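Local coordinates for Galactose/lactose metabolism regulatory protein GAL80 (Saccharomyces cerevisiae, PDB 3BTV), which represses the galactose and lactose metabolic genes by binding the activator GAL4 and blocking its activation of transcription when no inducing sugar is present, at residues D208-T213 / T260-L265. The protein carries 1 engineered substitution. Sequence-based numbering, arbitrary orientation.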
loop_
_atom_site.group_PDB
_atom_site.type_symbol
_atom_site.label_atom_id
_atom_site.label_comp_id
_atom_site.label_asym_id
_atom_site.label_seq_id
_atom_site.Cartn_x
_atom_site.Cartn_y
_atom_site.Cartn_z
ATOM N N ASP B 208 -17.269 -10.775 5.957
ATOM C CA ASP B 208 -15.881 -10.736 6.391
ATOM C C ASP B 208 -15.167 -9.542 5.777
ATOM O O ASP B 208 -15.713 -8.842 4.921
ATOM C CB ASP B 208 -15.153 -12.032 6.010
ATOM C CG ASP B 208 -14.988 -12.192 4.513
ATOM O OD1 ASP B 208 -14.068 -11.574 3.939
ATOM O OD2 ASP B 208 -15.777 -12.943 3.911
ATOM N N LEU B 209 -13.934 -9.334 6.225
ATOM C CA LEU B 209 -13.144 -8.168 5.840
ATOM C C LEU B 209 -12.984 -8.067 4.329
ATOM O O LEU B 209 -13.028 -6.981 3.755
ATOM C CB LEU B 209 -11.757 -8.238 6.485
ATOM C CG LEU B 209 -10.826 -7.069 6.141
ATOM C CD1 LEU B 209 -11.458 -5.764 6.638
ATOM C CD2 LEU B 209 -9.438 -7.251 6.729
ATOM N N VAL B 210 -12.772 -9.203 3.681
ATOM C CA VAL B 210 -12.516 -9.189 2.253
ATOM C C VAL B 210 -13.807 -9.038 1.460
ATOM O O VAL B 210 -13.971 -8.108 0.650
ATOM C CB VAL B 210 -11.781 -10.449 1.816
ATOM C CG1 VAL B 210 -11.455 -10.368 0.336
ATOM C CG2 VAL B 210 -10.509 -10.605 2.631
ATOM N N THR B 211 -14.731 -9.951 1.717
ATOM C CA THR B 211 -15.974 -10.012 0.979
ATOM C C THR B 211 -16.766 -8.730 1.131
ATOM O O THR B 211 -17.347 -8.220 0.173
ATOM C CB THR B 211 -16.844 -11.180 1.485
ATOM O OG1 THR B 211 -16.109 -12.407 1.353
ATOM C CG2 THR B 211 -18.134 -11.259 0.692
ATOM N N THR B 212 -16.789 -8.205 2.345
ATOM C CA THR B 212 -17.708 -7.126 2.653
ATOM C C THR B 212 -17.053 -5.758 2.537
ATOM O O THR B 212 -17.410 -4.963 1.668
ATOM C CB THR B 212 -18.317 -7.311 4.052
ATOM O OG1 THR B 212 -18.749 -8.671 4.198
ATOM C CG2 THR B 212 -19.513 -6.362 4.261
ATOM N N THR B 213 -16.087 -5.493 3.405
ATOM C CA THR B 213 -15.476 -4.176 3.495
ATOM C C THR B 213 -14.646 -3.863 2.261
ATOM O O THR B 213 -14.847 -2.854 1.611
ATOM C CB THR B 213 -14.581 -4.059 4.732
ATOM O OG1 THR B 213 -15.310 -4.499 5.879
ATOM C CG2 THR B 213 -14.143 -2.605 4.936
ATOM N N THR B 260 -12.374 -17.224 12.623
ATOM C CA THR B 260 -11.748 -17.833 11.453
ATOM C C THR B 260 -11.747 -16.908 10.231
ATOM O O THR B 260 -11.143 -17.234 9.215
ATOM C CB THR B 260 -12.386 -19.182 11.099
ATOM O OG1 THR B 260 -13.800 -19.016 10.946
ATOM C CG2 THR B 260 -12.105 -20.207 12.202
ATOM N N VAL B 261 -12.427 -15.765 10.323
ATOM C CA VAL B 261 -12.344 -14.758 9.254
ATOM C C VAL B 261 -11.063 -13.900 9.373
ATOM O O VAL B 261 -10.453 -13.820 10.440
ATOM C CB VAL B 261 -13.606 -13.868 9.209
ATOM C CG1 VAL B 261 -14.844 -14.719 8.927
ATOM C CG2 VAL B 261 -13.765 -13.110 10.509
ATOM N N PRO B 262 -10.645 -13.249 8.270
ATOM C CA PRO B 262 -9.362 -12.532 8.282
ATOM C C PRO B 262 -9.352 -11.269 9.143
ATOM O O PRO B 262 -10.389 -10.638 9.351
ATOM C CB PRO B 262 -9.173 -12.131 6.816
ATOM C CG PRO B 262 -10.100 -13.020 6.046
ATOM C CD PRO B 262 -11.264 -13.235 6.934
ATOM N N ASP B 263 -8.171 -10.906 9.630
ATOM C CA ASP B 263 -7.967 -9.635 10.321
ATOM C C ASP B 263 -7.078 -8.672 9.540
ATOM O O ASP B 263 -6.803 -7.565 10.006
ATOM C CB ASP B 263 -7.355 -9.857 11.699
ATOM C CG ASP B 263 -6.346 -10.972 11.702
ATOM O OD1 ASP B 263 -5.252 -10.780 11.135
ATOM O OD2 ASP B 263 -6.666 -12.044 12.258
ATOM N N HIS B 264 -6.601 -9.086 8.372
ATOM C CA HIS B 264 -5.865 -8.138 7.515
ATOM C C HIS B 264 -5.851 -8.585 6.075
ATOM O O HIS B 264 -5.794 -9.777 5.787
ATOM C CB HIS B 264 -4.424 -7.958 7.974
ATOM C CG HIS B 264 -3.849 -6.619 7.636
ATOM N ND1 HIS B 264 -3.245 -6.348 6.426
ATOM C CD2 HIS B 264 -3.776 -5.474 8.353
ATOM C CE1 HIS B 264 -2.824 -5.094 6.412
ATOM N NE2 HIS B 264 -3.118 -4.543 7.581
ATOM N N LEU B 265 -5.901 -7.612 5.176
ATOM C CA LEU B 265 -5.816 -7.869 3.756
ATOM C C LEU B 265 -4.776 -6.934 3.156
ATOM O O LEU B 265 -4.830 -5.705 3.357
ATOM C CB LEU B 265 -7.174 -7.641 3.072
ATOM C CG LEU B 265 -7.129 -7.622 1.529
ATOM C CD1 LEU B 265 -6.827 -8.998 0.957
ATOM C CD2 LEU B 265 -8.410 -7.072 0.919
HETATM O O HOH W 1 -12.877 -10.548 8.635
#
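Asp208 meets the 260-265 segment through its CB, 4.0 Å from Val261 CG1, while its flat carboxylate closes the start of helix 209-225. Thr211 N approaches Asp208 OD1 from above the carboxylate plane, 45° out of it, and makes an almost straight hydrogen bond of 2.8 Å. Closer to the plane, at the syn side of OD2, the Thr211 hydroxyl donates across 2.6 Å (Thr211 OG1 to Asp208 OD2). Val210 N adds a weak bond to Asp208 OD1, so that Asp208 is the N-cap of the helix; Tyr419 of helix 405-424 supplies another weak one.

The Pro262 ring directs its CD at Asp208 CB and its CG at Val210 CG2, 4.2 Å away. Val210 CG2 also reaches Leu265 CD1, so that this methyl bridges the proline and the strand. Leu209, with CG anti to its own N (chi1 179°), extends CD2 over the backbone at the bulge where Asp263 and His264 both face Phe237, coming within 3.8 Å of His264 N. Between these apolar contacts one water accepts from Leu209 N at 2.9 Å and donates to Pro262 O at 2.6 Å.

Replacing Asp208 with an alanine would probably leave Thr211 N and its hydroxyl without their acceptor and fray the first helical turn. No direct hydrogen bond joins the segments: apolar side chains and a single water seat the helix start on the loop entering strand 264-271 of the C-terminal domain's large sheet, and the capping carboxylate is likely to be stabilised by the partial positive charge of the helix end.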